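Local coordinates for hexameric cytochrome (Silicibacter pomeroyi, PDB 2OYY), which forms a hexamer that binds heme b through an axial tyrosine, its biological role being unknown, at residues F18-A21 / V22-R26. Residues are numbered along the deposited sequence; the frame is centred on the assembly and turned at random.
Sequences FDLA and VKLSR. With HEM (protoporphyrin IX containing Fe), chain J.
Val22 N donates to Phe18 O at 2.8 Å, one of four successive i to i+4 bonds in this continuous run of alpha helix, part of helix 14-32. Lys23, Leu24 and Ser25 repeat the bond to Asp19, Leu20 and Ala21. Ala21 O is gripped twice. Ser25 N reaches Ala21 O at 3.2 Å, and Ser25 OG reaches the same Ala21 O at 2.9 Å from the opposite face of the carbonyl plane. With chi1 at -61° the Ser25 hydroxyl lies beside its own backbone N, which lets it point back to the carbonyl one turn earlier. Val22 CG2 lies 3.8 Å from Phe18 CE2, oblique to the ring. The other branch, Val22 CG1, is anti to the backbone N (chi1 -180°) and meets the heme methyl CMA at 3.5 Å. Phe18 also packs edge-to-face on Trp5 of a neighbouring subunit, and Asp19 forms a salt bridge with Lys31 of that subunit. The helix therefore joins a subunit interface to the heme pocket. Arg26 lays its side chain over the porphyrin. The Arg26 guanidinium turns one face to the heme, with NH1 3.2 Å from heme C1A. With an alanine in its place the guanidinium and its positive charge are gone, and this part of the heme face would probably lose its cover. Arg26 CD lies 3.4 Å from heme C4A.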
loop_
_atom_site.group_PDB
_atom_site.type_symbol
_atom_site.label_atom_id
_atom_site.label_comp_id
_atom_site.label_asym_id
_atom_site.label_seq_id
_atom_site.Cartn_x
_atom_site.Cartn_y
_atom_site.Cartn_z
ATOM N N PHE A 18 -9.474 -2.348 -15.975
ATOM C CA PHE A 18 -8.363 -1.421 -15.813
ATOM C C PHE A 18 -8.771 0.031 -16.099
ATOM O O PHE A 18 -8.336 0.959 -15.394
ATOM C CB PHE A 18 -7.184 -1.839 -16.705
ATOM C CG PHE A 18 -5.902 -1.213 -16.317
ATOM C CD1 PHE A 18 -5.084 -1.822 -15.394
ATOM C CD2 PHE A 18 -5.531 0.014 -16.836
ATOM C CE1 PHE A 18 -3.895 -1.218 -14.989
ATOM C CE2 PHE A 18 -4.357 0.634 -16.437
ATOM C CZ PHE A 18 -3.532 0.017 -15.511
ATOM N N ASP A 19 -9.604 0.235 -17.122
ATOM C CA ASP A 19 -10.140 1.575 -17.411
ATOM C C ASP A 19 -11.107 2.005 -16.326
ATOM O O ASP A 19 -11.212 3.185 -16.015
ATOM C CB ASP A 19 -10.852 1.622 -18.758
ATOM C CG ASP A 19 -9.942 1.265 -19.908
ATOM O OD1 ASP A 19 -8.893 1.927 -20.076
ATOM O OD2 ASP A 19 -10.295 0.310 -20.640
ATOM N N LEU A 20 -11.825 1.047 -15.752
ATOM C CA LEU A 20 -12.695 1.374 -14.637
ATOM C C LEU A 20 -11.831 1.726 -13.440
ATOM O O LEU A 20 -12.199 2.586 -12.651
ATOM C CB LEU A 20 -13.676 0.228 -14.318
ATOM C CG LEU A 20 -14.625 0.444 -13.127
ATOM C CD1 LEU A 20 -15.390 1.732 -13.257
ATOM C CD2 LEU A 20 -15.587 -0.721 -12.904
ATOM N N ALA A 21 -10.679 1.066 -13.325
ATOM C CA ALA A 21 -9.726 1.302 -12.230
ATOM C C ALA A 21 -9.089 2.685 -12.319
ATOM O O ALA A 21 -8.930 3.363 -11.299
ATOM C CB ALA A 21 -8.650 0.237 -12.208
ATOM N N VAL A 22 -8.730 3.091 -13.545
ATOM C CA VAL A 22 -8.194 4.434 -13.797
ATOM C C VAL A 22 -9.294 5.437 -13.469
ATOM O O VAL A 22 -9.034 6.528 -12.917
ATOM C CB VAL A 22 -7.719 4.627 -15.277
ATOM C CG1 VAL A 22 -7.166 6.041 -15.494
ATOM C CG2 VAL A 22 -6.663 3.592 -15.665
ATOM N N LYS A 23 -10.528 5.059 -13.792
ATOM C CA LYS A 23 -11.662 5.946 -13.542
ATOM C C LYS A 23 -11.837 6.151 -12.061
ATOM O O LYS A 23 -11.896 7.283 -11.603
ATOM C CB LYS A 23 -12.960 5.409 -14.152
ATOM C CG LYS A 23 -14.178 6.273 -13.855
ATOM C CD LYS A 23 -15.376 5.802 -14.639
ATOM C CE LYS A 23 -16.638 6.573 -14.257
ATOM N NZ LYS A 23 -17.834 6.030 -14.991
ATOM N N LEU A 24 -11.906 5.052 -11.315
ATOM C CA LEU A 24 -12.079 5.116 -9.870
ATOM C C LEU A 24 -11.020 5.961 -9.164
ATOM O O LEU A 24 -11.292 6.574 -8.127
ATOM C CB LEU A 24 -12.128 3.713 -9.277
ATOM C CG LEU A 24 -13.455 2.971 -9.460
ATOM C CD1 LEU A 24 -13.512 1.762 -8.544
ATOM C CD2 LEU A 24 -14.660 3.876 -9.202
ATOM N N SER A 25 -9.825 5.995 -9.742
ATOM C CA SER A 25 -8.716 6.736 -9.183
ATOM C C SER A 25 -8.945 8.223 -9.348
ATOM O O SER A 25 -8.679 9.000 -8.439
ATOM C CB SER A 25 -7.410 6.345 -9.879
ATOM O OG SER A 25 -7.125 4.968 -9.706
ATOM N N ARG A 26 -9.444 8.616 -10.513
ATOM C CA ARG A 26 -9.630 10.026 -10.828
ATOM C C ARG A 26 -10.840 10.627 -10.152
ATOM O O ARG A 26 -10.870 11.834 -9.891
ATOM C CB ARG A 26 -9.753 10.215 -12.327
ATOM C CG ARG A 26 -8.552 9.711 -13.088
ATOM C CD ARG A 26 -8.690 10.048 -14.550
ATOM N NE ARG A 26 -8.978 11.460 -14.685
ATOM C CZ ARG A 26 -9.096 12.090 -15.836
ATOM N NH1 ARG A 26 -8.943 11.419 -16.970
ATOM N NH2 ARG A 26 -9.368 13.389 -15.839
HETATM C CHA HEM J . -5.962 13.274 -17.487
HETATM C CHB HEM J . -5.317 9.327 -14.843
HETATM C CHC HEM J . -4.742 12.052 -10.903
HETATM C CHD HEM J . -5.906 16.004 -13.446
HETATM C C1A HEM J . -5.821 11.964 -17.131
HETATM C C2A HEM J . -5.883 10.830 -18.036
HETATM C C3A HEM J . -5.701 9.727 -17.301
HETATM C C4A HEM J . -5.527 10.145 -15.919
HETATM C CMA HEM J . -5.675 8.263 -17.799
HETATM C CAA HEM J . -6.106 10.924 -19.566
HETATM C CBA HEM J . -4.812 11.376 -20.263
HETATM C CGA HEM J . -5.012 11.492 -21.760
HETATM O O1A HEM J . -5.653 10.605 -22.380
HETATM O O2A HEM J . -4.532 12.486 -22.350
HETATM C C1B HEM J . -5.121 9.725 -13.542
HETATM C C2B HEM J . -4.954 8.827 -12.426
HETATM C C3B HEM J . -4.789 9.576 -11.325
HETATM C C4B HEM J . -4.859 10.965 -11.726
HETATM C CMB HEM J . -4.970 7.283 -12.533
HETATM C CAB HEM J . -4.564 9.066 -9.882
HETATM C CBB HEM J . -5.495 9.258 -8.942
HETATM C C1C HEM J . -4.988 13.359 -11.261
HETATM C C2C HEM J . -4.879 14.496 -10.382
HETATM C C3C HEM J . -5.204 15.593 -11.075
HETATM C C4C HEM J . -5.530 15.177 -12.422
HETATM C CMC HEM J . -4.453 14.398 -8.903
HETATM C CAC HEM J . -5.211 17.051 -10.585
HETATM C CBC HEM J . -6.078 17.470 -9.680
HETATM C C1D HEM J . -6.036 15.629 -14.764
HETATM C C2D HEM J . -6.421 16.520 -15.833
HETATM C C3D HEM J . -6.443 15.666 -17.067
HETATM C C4D HEM J . -6.060 14.346 -16.643
HETATM C CMD HEM J . -6.760 18.017 -15.778
HETATM C CAD HEM J . -6.778 16.151 -18.491
HETATM C CBD HEM J . -5.416 16.534 -19.069
HETATM C CGD HEM J . -5.514 17.048 -20.474
HETATM O O1D HEM J . -6.080 18.166 -20.624
HETATM O O2D HEM J . -5.017 16.347 -21.407
HETATM N NA HEM J . -5.597 11.510 -15.851
HETATM N NB HEM J . -5.057 11.024 -13.080
HETATM N NC HEM J . -5.387 13.808 -12.509
HETATM N ND HEM J . -5.827 14.350 -15.280
HETATM FE FE HEM J . -5.265 12.637 -14.219
#